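Local coordinates for hypothetical protein TM1553 (Thermotoga maritima, PDB 1VRM) that belongs to the ApbE family and, as in its relatives, probably transfers a flavin group from FAD onto target proteins, at residues 101-106 with 278-283; 209-214 with 264-269; 245-250 with 256-261; 291-296 with 304-309. All blocks are in the same frame, centred on the assembly; numbering follows the deposited sequence.

Followed from the N terminus, the chain first supplies residues 101-106, a loop between helices 83-98 and 108-114, which meets helix 272-296 in interaction 1 and so closes a loop of more than 170 residues. Interaction 2 is nested inside that loop and sets strand 207-212 against strand 262-269 of the large antiparallel sheet. Nested in turn inside it is interaction 3, a short closure on the way from strand 245-248 into the same sheet strand. Interaction 4 follows in series, beyond the reach of interaction 1's loop, folding the last turns of helix 272-296 back on strand 303-308. No loops cross, and helix 272-296 serves both interactions 1 and 4.

Interaction 1: residues 101-106 with 278-283; sequences GAFDPT and LSTAGF
The methyl group of Ala281 sits against two consecutive residues of the 101-106 loop and makes this a small, apolar join between a loop and a helix. Its CB lies 4.1 Å from Ala102 CB and 4.0 Å from Phe103 CB, and the same methyl also comes close to the backbone N of Phe103. Ala102 CB in turn rests near the carbonyl O of Ala281, 4.0 Å away.

The aromatic part of the contact is made one residue earlier on the helix. Thr280 CG2 reaches the rim of the Phe103 ring near its plane, 4.0 Å from CD1, so that an edge of the ring and not its face looks at the methyl. Phe103 CG stands anti to its backbone N (chi1 171°), a setting that carries the ring away from Ala281 and along to Thr280, while Phe95 of helix 83-98 also packs against it.

Polar groups work within each side or with third parties. Asp104 OD1 closes an Asx turn by accepting from Thr106 N at 2.8 Å, and it takes a second bond from Thr106 OG1 at 2.6 Å; both donors approach the same face of the carboxylate. Phe103 N is bonded to Thr99 OG1. An unidentified ligand is held from both segments, by Ala102 O and Asp104 N on the loop and by Ser279 OG and Thr280 OG1 on the helix.

No hydrogen bond spans the two segments directly: methyl groups and a ring edge meet by van der Waals contact at the junction, whereas backbone and hydroxyl groups beside it are turned to the ligand, consistent with a polar pocket bordered by an apolar seam.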
# COMPACT_ATOMS: atom_id res chain seq x y z
N GLY A 101 -7.50 -10.59 -8.56
CA GLY A 101 -6.65 -11.17 -7.52
C GLY A 101 -5.19 -10.84 -7.57
O GLY A 101 -4.42 -11.39 -6.78
N ALA A 102 -4.77 -9.99 -8.50
CA ALA A 102 -3.35 -9.56 -8.51
C ALA A 102 -2.97 -8.80 -7.23
O ALA A 102 -1.90 -9.05 -6.63
CB ALA A 102 -3.05 -8.73 -9.74
N PHE A 103 -3.83 -7.88 -6.82
CA PHE A 103 -3.86 -7.42 -5.42
C PHE A 103 -4.83 -8.36 -4.71
O PHE A 103 -5.96 -8.55 -5.18
CB PHE A 103 -4.35 -5.97 -5.32
CG PHE A 103 -4.59 -5.53 -3.91
CD1 PHE A 103 -3.57 -5.02 -3.13
CD2 PHE A 103 -5.85 -5.65 -3.34
CE1 PHE A 103 -3.83 -4.61 -1.82
CE2 PHE A 103 -6.10 -5.25 -2.01
CZ PHE A 103 -5.09 -4.77 -1.26
N ASP A 104 -4.41 -8.96 -3.60
CA ASP A 104 -5.31 -9.79 -2.84
C ASP A 104 -4.95 -9.69 -1.36
O ASP A 104 -3.85 -10.08 -1.01
CB ASP A 104 -5.19 -11.21 -3.32
CG ASP A 104 -6.30 -12.11 -2.79
OD1 ASP A 104 -6.72 -11.86 -1.65
OD2 ASP A 104 -6.79 -13.05 -3.50
N PRO A 105 -5.88 -9.19 -0.53
CA PRO A 105 -5.60 -9.02 0.88
C PRO A 105 -5.60 -10.35 1.64
O PRO A 105 -5.41 -10.35 2.83
CB PRO A 105 -6.72 -8.10 1.35
CG PRO A 105 -7.85 -8.47 0.54
CD PRO A 105 -7.27 -8.78 -0.83
N THR A 106 -5.81 -11.48 0.98
CA THR A 106 -5.71 -12.76 1.66
C THR A 106 -4.40 -13.52 1.43
O THR A 106 -4.33 -14.73 1.52
CB THR A 106 -6.90 -13.66 1.31
OG1 THR A 106 -6.82 -13.98 -0.09
CG2 THR A 106 -8.24 -12.98 1.64
N LEU A 278 -3.18 -0.37 -6.29
CA LEU A 278 -2.88 -0.62 -7.67
C LEU A 278 -1.38 -0.68 -7.95
O LEU A 278 -0.96 -1.36 -8.88
CB LEU A 278 -3.60 0.35 -8.59
CG LEU A 278 -5.12 0.24 -8.56
CD1 LEU A 278 -5.75 1.17 -9.59
CD2 LEU A 278 -5.61 -1.16 -8.80
N SER A 279 -0.56 -0.12 -7.08
CA SER A 279 0.89 -0.24 -7.30
C SER A 279 1.29 -1.70 -7.02
O SER A 279 2.11 -2.25 -7.71
CB SER A 279 1.71 0.75 -6.49
OG SER A 279 1.65 0.46 -5.11
N THR A 280 0.66 -2.32 -6.00
CA THR A 280 0.89 -3.72 -5.70
C THR A 280 0.42 -4.58 -6.86
O THR A 280 1.13 -5.45 -7.34
CB THR A 280 0.15 -4.08 -4.38
OG1 THR A 280 0.70 -3.27 -3.31
CG2 THR A 280 0.27 -5.55 -4.05
N ALA A 281 -0.81 -4.36 -7.31
CA ALA A 281 -1.35 -5.15 -8.41
C ALA A 281 -0.49 -5.01 -9.68
O ALA A 281 -0.21 -5.97 -10.38
CB ALA A 281 -2.76 -4.72 -8.75
N GLY A 282 -0.11 -3.77 -9.98
CA GLY A 282 0.72 -3.52 -11.19
C GLY A 282 2.06 -4.21 -11.10
O GLY A 282 2.59 -4.72 -12.10
N PHE A 283 2.66 -4.21 -9.92
CA PHE A 283 3.93 -4.91 -9.70
C PHE A 283 3.78 -6.41 -10.06
O PHE A 283 4.58 -6.97 -10.77
CB PHE A 283 4.37 -4.79 -8.27
CG PHE A 283 5.77 -5.30 -8.01
CD1 PHE A 283 5.97 -6.67 -7.83
CD2 PHE A 283 6.85 -4.45 -7.96
CE1 PHE A 283 7.24 -7.17 -7.57
CE2 PHE A 283 8.13 -4.95 -7.73
CZ PHE A 283 8.32 -6.31 -7.53

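Interaction 2: residues 209-214 with 264-269; sequences IGVKDP and SVTIIA
Ser264, the first residue of the sheet segment, presents its hydroxyl to the ring of Pro214, with OG 3.7 Å from CG and somewhat farther from CD. The hydroxyl lies between the backbone N and the carbonyl carbon (chi1 67°), a rotation that turns it to the side of the proline. From there it also reaches a water: Ser264 OG is 3.0 Å from the water oxygen, which donates a proton to Lys212 O at 2.7 Å. The two segments share no direct hydrogen bond, but this one solvent molecule bridges them, and a backbone carbonyl is satisfied by it.

Val265 points to the other side of the sheet, and the next residue on this side is Thr266, which meets Val211 of strand 207-212. Its OG1 is 3.6 Å from Val211 CG1, the side chains meeting at a slant, a van der Waals contact and no polar bond. That hydroxyl has its own partner in Thr232 OG1 on the neighbouring strand 229-234. Val211 offers CG1 because this methyl stands anti to the backbone N (chi1 178°).

Ile267 lies on the helix side, and Ile268 packs on Ile223 of strand 219-225, which pairs with strand 207-212. The alternation therefore gives strand 262-269 two different faces. Thr266 looks at strand 207-212 and Ser264 at Pro214 in the loop beyond it, whereas Val265 and Ile267 lie against Phe283 and Ser279 of helix 272-296. Within the large sheet, strand 262-269 runs between strands 229-234 and 303-308, with Pro214 and Ser264 both reaching Val307 of the latter.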
# COMPACT_ATOMS: atom_id res chain seq x y z
N ILE A 209 8.35 15.67 -6.68
CA ILE A 209 8.53 14.36 -6.08
C ILE A 209 9.48 13.55 -6.96
O ILE A 209 9.26 13.42 -8.17
CB ILE A 209 7.21 13.63 -5.88
CG1 ILE A 209 6.30 14.46 -4.96
CG2 ILE A 209 7.46 12.24 -5.30
CD1 ILE A 209 4.87 14.06 -4.96
N GLY A 210 10.53 13.05 -6.35
CA GLY A 210 11.52 12.23 -7.05
C GLY A 210 11.13 10.75 -7.04
O GLY A 210 10.79 10.22 -6.01
N VAL A 211 11.16 10.10 -8.20
CA VAL A 211 10.93 8.67 -8.31
C VAL A 211 12.31 8.03 -8.13
O VAL A 211 13.22 8.35 -8.86
CB VAL A 211 10.36 8.27 -9.69
CG1 VAL A 211 10.17 6.77 -9.78
CG2 VAL A 211 9.04 9.06 -10.00
N LYS A 212 12.45 7.16 -7.12
CA LYS A 212 13.76 6.64 -6.78
C LYS A 212 14.16 5.49 -7.72
O LYS A 212 13.34 4.71 -8.19
CB LYS A 212 13.81 6.17 -5.32
CG LYS A 212 13.00 4.93 -5.04
N ASP A 213 15.46 5.44 -8.01
CA ASP A 213 16.04 4.30 -8.69
C ASP A 213 15.96 3.07 -7.79
O ASP A 213 16.40 3.11 -6.66
CB ASP A 213 17.48 4.66 -9.04
CG ASP A 213 18.19 3.61 -9.84
OD1 ASP A 213 17.66 2.51 -10.09
OD2 ASP A 213 19.35 3.91 -10.26
N PRO A 214 15.32 2.00 -8.24
CA PRO A 214 15.30 0.80 -7.37
C PRO A 214 16.68 0.14 -7.19
O PRO A 214 16.83 -0.76 -6.35
CB PRO A 214 14.36 -0.16 -8.10
CG PRO A 214 14.11 0.39 -9.42
CD PRO A 214 14.54 1.82 -9.49
N SER A 264 10.29 -1.96 -9.80
CA SER A 264 9.31 -1.07 -9.14
C SER A 264 8.18 -0.63 -10.03
O SER A 264 8.28 -0.67 -11.26
CB SER A 264 9.98 0.14 -8.54
OG SER A 264 10.50 0.98 -9.54
N VAL A 265 7.07 -0.27 -9.40
CA VAL A 265 5.95 0.32 -10.13
C VAL A 265 5.48 1.51 -9.29
O VAL A 265 5.27 1.36 -8.09
CB VAL A 265 4.76 -0.65 -10.26
CG1 VAL A 265 3.52 0.07 -10.81
CG2 VAL A 265 5.11 -1.89 -11.11
N THR A 266 5.34 2.66 -9.95
CA THR A 266 4.94 3.92 -9.33
C THR A 266 3.64 4.35 -9.98
O THR A 266 3.54 4.35 -11.22
CB THR A 266 6.00 5.05 -9.59
OG1 THR A 266 7.29 4.67 -9.00
CG2 THR A 266 5.52 6.33 -9.04
N ILE A 267 2.65 4.64 -9.15
CA ILE A 267 1.32 5.02 -9.62
C ILE A 267 0.95 6.38 -9.07
O ILE A 267 1.03 6.61 -7.88
CB ILE A 267 0.27 4.05 -9.05
CG1 ILE A 267 0.56 2.61 -9.47
CG2 ILE A 267 -1.13 4.43 -9.38
CD1 ILE A 267 0.49 2.37 -10.84
N ILE A 268 0.54 7.24 -9.99
CA ILE A 268 -0.13 8.50 -9.65
C ILE A 268 -1.63 8.29 -9.77
O ILE A 268 -2.12 7.79 -10.78
CB ILE A 268 0.29 9.62 -10.60
CG1 ILE A 268 1.81 9.85 -10.54
CG2 ILE A 268 -0.56 10.86 -10.32
CD1 ILE A 268 2.33 10.72 -11.67
N ALA A 269 -2.36 8.67 -8.72
CA ALA A 269 -3.80 8.50 -8.69
C ALA A 269 -4.48 9.63 -7.88
O ALA A 269 -3.80 10.45 -7.26
CB ALA A 269 -4.23 7.16 -8.16
O HOH W 1 11.38 2.94 -7.47

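Interaction 3: residues 245-250 with 256-261; sequences VRYHHI and GYPARG
Strand 245-248, second arm of a beta-hairpin begun by strand 239-242, is tied to the loop that leads on into strand 262-269, largely through His248 and Arg260. The Arg260 guanidinium donates two bent hydrogen bonds, from NH1 and NH2, to the single oxygen Arg246 O, each 2.9 Å long, with that oxygen in the guanidinium plane; Pro258 CB covers one face of the group. Beside it, Tyr247 CD1 is 3.6 Å from Arg260 NH2.

The His248 ring is held by both nitrogens. NE2 donates to Ala259 O at 2.8 Å, nearly in the ring plane, and ND1 accepts from Ile250 N at 3.1 Å, while Pro258 CB makes a CH-pi contact over one face, 3.7 Å from the ring centroid. A leucine in place of His248 would probably leave Ala259 O and Ile250 N without these partners and take away the flat surface on which Pro258 rests.

One backbone hydrogen bond closes the loop: Ala259 N to Ile250 O, 2.8 Å and almost straight at 177°. Phe283 of helix 272-296 meets the His248 ring with steeply inclined planes, and His249 NE2 bonds an unidentified ligand. This is a connecting loop folded back on a beta-hairpin strand.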
# COMPACT_ATOMS: atom_id res chain seq x y z
N VAL A 245 19.90 -15.09 -3.72
CA VAL A 245 18.61 -14.79 -4.33
C VAL A 245 17.77 -13.94 -3.38
O VAL A 245 17.75 -14.18 -2.16
CB VAL A 245 17.81 -16.05 -4.62
CG1 VAL A 245 16.50 -15.68 -5.31
CG2 VAL A 245 18.61 -16.96 -5.49
N ARG A 246 17.10 -12.93 -3.96
CA ARG A 246 16.26 -12.04 -3.18
C ARG A 246 14.82 -12.56 -3.12
O ARG A 246 14.27 -12.94 -4.15
CB ARG A 246 16.22 -10.68 -3.87
CG ARG A 246 15.43 -9.65 -3.13
CD ARG A 246 15.44 -8.30 -3.80
NE ARG A 246 16.82 -7.77 -3.80
CZ ARG A 246 17.18 -6.51 -3.81
NH1 ARG A 246 16.29 -5.53 -3.81
NH2 ARG A 246 18.48 -6.22 -3.79
N TYR A 247 14.25 -12.56 -1.92
CA TYR A 247 12.85 -12.92 -1.70
C TYR A 247 12.23 -11.70 -1.06
O TYR A 247 12.54 -11.32 0.05
CB TYR A 247 12.75 -14.17 -0.83
CG TYR A 247 13.45 -15.31 -1.49
CD1 TYR A 247 12.80 -16.10 -2.43
CD2 TYR A 247 14.76 -15.61 -1.16
CE1 TYR A 247 13.41 -17.12 -3.06
CE2 TYR A 247 15.41 -16.67 -1.80
CZ TYR A 247 14.72 -17.42 -2.75
OH TYR A 247 15.31 -18.48 -3.42
N HIS A 248 11.33 -11.07 -1.80
CA HIS A 248 10.67 -9.85 -1.33
C HIS A 248 9.18 -10.16 -1.05
O HIS A 248 8.67 -11.24 -1.40
CB HIS A 248 10.82 -8.75 -2.37
CG HIS A 248 10.17 -9.08 -3.66
ND1 HIS A 248 8.81 -8.97 -3.85
CD2 HIS A 248 10.69 -9.51 -4.83
CE1 HIS A 248 8.52 -9.36 -5.08
NE2 HIS A 248 9.65 -9.66 -5.71
N HIS A 249 8.52 -9.20 -0.39
CA HIS A 249 7.21 -9.43 0.21
C HIS A 249 6.03 -9.30 -0.75
O HIS A 249 4.89 -9.54 -0.36
CB HIS A 249 7.01 -8.46 1.38
CG HIS A 249 6.54 -7.12 0.95
ND1 HIS A 249 7.33 -6.26 0.21
CD2 HIS A 249 5.33 -6.51 1.08
CE1 HIS A 249 6.65 -5.15 -0.05
NE2 HIS A 249 5.43 -5.28 0.46
N ILE A 250 6.31 -8.91 -1.99
CA ILE A 250 5.22 -8.74 -2.97
C ILE A 250 5.00 -10.07 -3.68
O ILE A 250 5.51 -10.37 -4.76
CB ILE A 250 5.43 -7.62 -3.97
CG1 ILE A 250 5.84 -6.33 -3.25
CG2 ILE A 250 4.14 -7.39 -4.79
CD1 ILE A 250 6.30 -5.22 -4.17
N GLY A 256 2.10 -17.92 -5.15
CA GLY A 256 2.67 -18.00 -3.80
C GLY A 256 4.15 -17.67 -3.67
O GLY A 256 4.70 -17.82 -2.60
N TYR A 257 4.78 -17.20 -4.76
CA TYR A 257 6.18 -16.81 -4.76
C TYR A 257 6.26 -15.28 -5.01
O TYR A 257 5.30 -14.68 -5.56
CB TYR A 257 6.97 -17.56 -5.83
CG TYR A 257 7.25 -19.01 -5.55
CD1 TYR A 257 6.35 -20.00 -5.93
CD2 TYR A 257 8.39 -19.37 -4.86
CE1 TYR A 257 6.62 -21.36 -5.65
CE2 TYR A 257 8.68 -20.71 -4.56
CZ TYR A 257 7.78 -21.69 -4.97
OH TYR A 257 8.08 -23.03 -4.65
N PRO A 258 7.37 -14.64 -4.62
CA PRO A 258 7.61 -13.25 -4.95
C PRO A 258 7.40 -13.04 -6.42
O PRO A 258 7.85 -13.83 -7.26
CB PRO A 258 9.07 -13.02 -4.52
CG PRO A 258 9.27 -13.98 -3.42
CD PRO A 258 8.51 -15.21 -3.87
N ALA A 259 6.70 -11.98 -6.76
CA ALA A 259 6.48 -11.67 -8.16
C ALA A 259 7.83 -11.24 -8.79
O ALA A 259 8.58 -10.50 -8.15
CB ALA A 259 5.47 -10.54 -8.27
N ARG A 260 8.13 -11.72 -10.00
CA ARG A 260 9.42 -11.52 -10.65
C ARG A 260 9.35 -10.65 -11.90
O ARG A 260 8.25 -10.36 -12.38
CB ARG A 260 10.04 -12.88 -11.00
CG ARG A 260 10.19 -13.83 -9.77
CD ARG A 260 11.07 -13.21 -8.71
NE ARG A 260 11.47 -14.15 -7.66
CZ ARG A 260 12.24 -13.80 -6.64
NH1 ARG A 260 12.68 -12.56 -6.53
NH2 ARG A 260 12.56 -14.69 -5.71
N GLY A 261 10.50 -10.18 -12.38
CA GLY A 261 10.51 -9.47 -13.65
C GLY A 261 10.38 -7.96 -13.54
O GLY A 261 10.53 -7.26 -14.53

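Interaction 4: residues 291-296 with 304-309; sequences RKVVLD and LLIVLE
The bond from Asp296 N to Lys292 O, 2.8 Å long, is the shortest polar link here, and it belongs to the final turn of helix 272-296, whose Val293 and Val294 lie on Leu304 and Ile306 of strand 303-308. This is helix-on-sheet packing of the alpha+beta kind: the helix leaves strand 262-269, and the chain then turns back into the adjacent antiparallel strand. The helix and strand segments run nearly antiparallel, at 164°, their axes 9.1 Å apart. The helix is kinked at residues 291 and 292, where each N lacks its helical bond; Lys292 N bonds Asp289 OD1.

Across the interface all contacts are apolar side chains or carbons near backbone. Leu304 CG lies between its backbone N and carbonyl carbon (chi1 77°), which sends its two methyls up to the helix. CD1 takes Val293 CG1 at 3.8 Å, the side chains crossing near a right angle, while CD2 rests 3.9 Å from Val294 O. Ile306 contributes a single methyl at the tip of its chain. On the sheet side Leu304 also packs on Ile267, and Val293 is flanked by Met285. Ile306 CD1 touches both valines, Val293 CG1 at 4.1 Å and, more closely, Val294 CG2 at 3.6 Å.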
# COMPACT_ATOMS: atom_id res chain seq x y z
N ARG A 291 3.29 -4.40 -21.27
CA ARG A 291 2.66 -3.49 -22.23
C ARG A 291 1.17 -3.35 -21.95
O ARG A 291 0.61 -2.25 -22.08
CB ARG A 291 2.86 -4.01 -23.68
CG ARG A 291 4.26 -3.92 -24.17
CD ARG A 291 4.43 -4.56 -25.53
NE ARG A 291 5.80 -4.44 -26.01
CZ ARG A 291 6.82 -5.20 -25.58
NH1 ARG A 291 6.64 -6.16 -24.68
NH2 ARG A 291 8.02 -5.00 -26.07
N LYS A 292 0.51 -4.45 -21.59
CA LYS A 292 -0.88 -4.43 -21.28
C LYS A 292 -1.17 -3.69 -20.00
O LYS A 292 -2.19 -3.02 -19.87
CB LYS A 292 -1.45 -5.84 -21.28
CG LYS A 292 -2.92 -5.89 -21.39
CD LYS A 292 -3.39 -7.30 -21.74
CE LYS A 292 -4.89 -7.35 -21.81
NZ LYS A 292 -5.34 -6.74 -23.09
N VAL A 293 -0.28 -3.84 -19.03
CA VAL A 293 -0.38 -3.07 -17.76
C VAL A 293 -0.28 -1.57 -18.05
O VAL A 293 -1.10 -0.76 -17.59
CB VAL A 293 0.68 -3.55 -16.73
CG1 VAL A 293 0.67 -2.67 -15.48
CG2 VAL A 293 0.39 -4.99 -16.40
N VAL A 294 0.71 -1.15 -18.83
CA VAL A 294 0.88 0.26 -19.14
C VAL A 294 -0.33 0.81 -19.88
O VAL A 294 -0.77 1.95 -19.65
CB VAL A 294 2.17 0.49 -19.93
CG1 VAL A 294 2.25 1.93 -20.45
CG2 VAL A 294 3.38 0.17 -19.07
N LEU A 295 -0.91 -0.02 -20.75
CA LEU A 295 -2.13 0.36 -21.48
C LEU A 295 -3.37 0.46 -20.57
O LEU A 295 -4.10 1.43 -20.61
CB LEU A 295 -2.38 -0.62 -22.57
CG LEU A 295 -3.61 -0.40 -23.43
CD1 LEU A 295 -3.47 0.91 -24.17
CD2 LEU A 295 -3.81 -1.57 -24.39
N ASP A 296 -3.61 -0.57 -19.77
CA ASP A 296 -4.87 -0.73 -19.06
C ASP A 296 -4.94 0.05 -17.75
O ASP A 296 -6.04 0.52 -17.38
CB ASP A 296 -5.10 -2.19 -18.76
CG ASP A 296 -5.42 -3.01 -19.99
OD1 ASP A 296 -5.70 -2.41 -21.07
OD2 ASP A 296 -5.46 -4.27 -19.86
N LEU A 304 1.03 5.46 -14.61
CA LEU A 304 2.15 4.69 -14.07
C LEU A 304 3.47 4.72 -14.77
O LEU A 304 3.57 5.00 -15.97
CB LEU A 304 1.75 3.27 -13.89
CG LEU A 304 1.68 2.37 -15.08
CD1 LEU A 304 1.41 0.94 -14.62
CD2 LEU A 304 0.62 2.84 -16.07
N LEU A 305 4.49 4.39 -13.99
CA LEU A 305 5.84 4.21 -14.47
C LEU A 305 6.33 2.89 -13.89
O LEU A 305 6.27 2.69 -12.67
CB LEU A 305 6.74 5.32 -13.97
CG LEU A 305 8.23 5.27 -14.34
CD1 LEU A 305 8.85 6.61 -14.27
CD2 LEU A 305 9.00 4.36 -13.40
N ILE A 306 6.84 2.00 -14.75
CA ILE A 306 7.36 0.70 -14.34
C ILE A 306 8.86 0.67 -14.61
O ILE A 306 9.31 1.05 -15.67
CB ILE A 306 6.72 -0.44 -15.16
CG1 ILE A 306 5.21 -0.43 -15.04
CG2 ILE A 306 7.31 -1.78 -14.76
CD1 ILE A 306 4.52 -1.30 -16.00
N VAL A 307 9.65 0.19 -13.63
CA VAL A 307 11.04 -0.11 -13.87
C VAL A 307 11.13 -1.62 -13.92
O VAL A 307 10.91 -2.30 -12.91
CB VAL A 307 11.95 0.40 -12.75
CG1 VAL A 307 13.43 0.04 -13.10
CG2 VAL A 307 11.76 1.89 -12.52
N LEU A 308 11.39 -2.14 -15.10
CA LEU A 308 11.47 -3.57 -15.30
C LEU A 308 12.81 -4.09 -14.75
O LEU A 308 13.74 -3.32 -14.55
CB LEU A 308 11.37 -3.88 -16.77
CG LEU A 308 10.05 -3.49 -17.41
CD1 LEU A 308 10.23 -3.55 -18.92
CD2 LEU A 308 8.94 -4.39 -16.87
N GLU A 309 12.85 -5.38 -14.44
CA GLU A 309 14.10 -6.01 -14.06
C GLU A 309 15.14 -5.72 -15.12
O GLU A 309 14.89 -5.92 -16.30
CB GLU A 309 13.90 -7.50 -13.91
CG GLU A 309 15.16 -8.27 -13.58
CD GLU A 309 14.83 -9.73 -13.38
OE1 GLU A 309 13.99 -10.27 -14.14
OE2 GLU A 309 15.44 -10.33 -12.46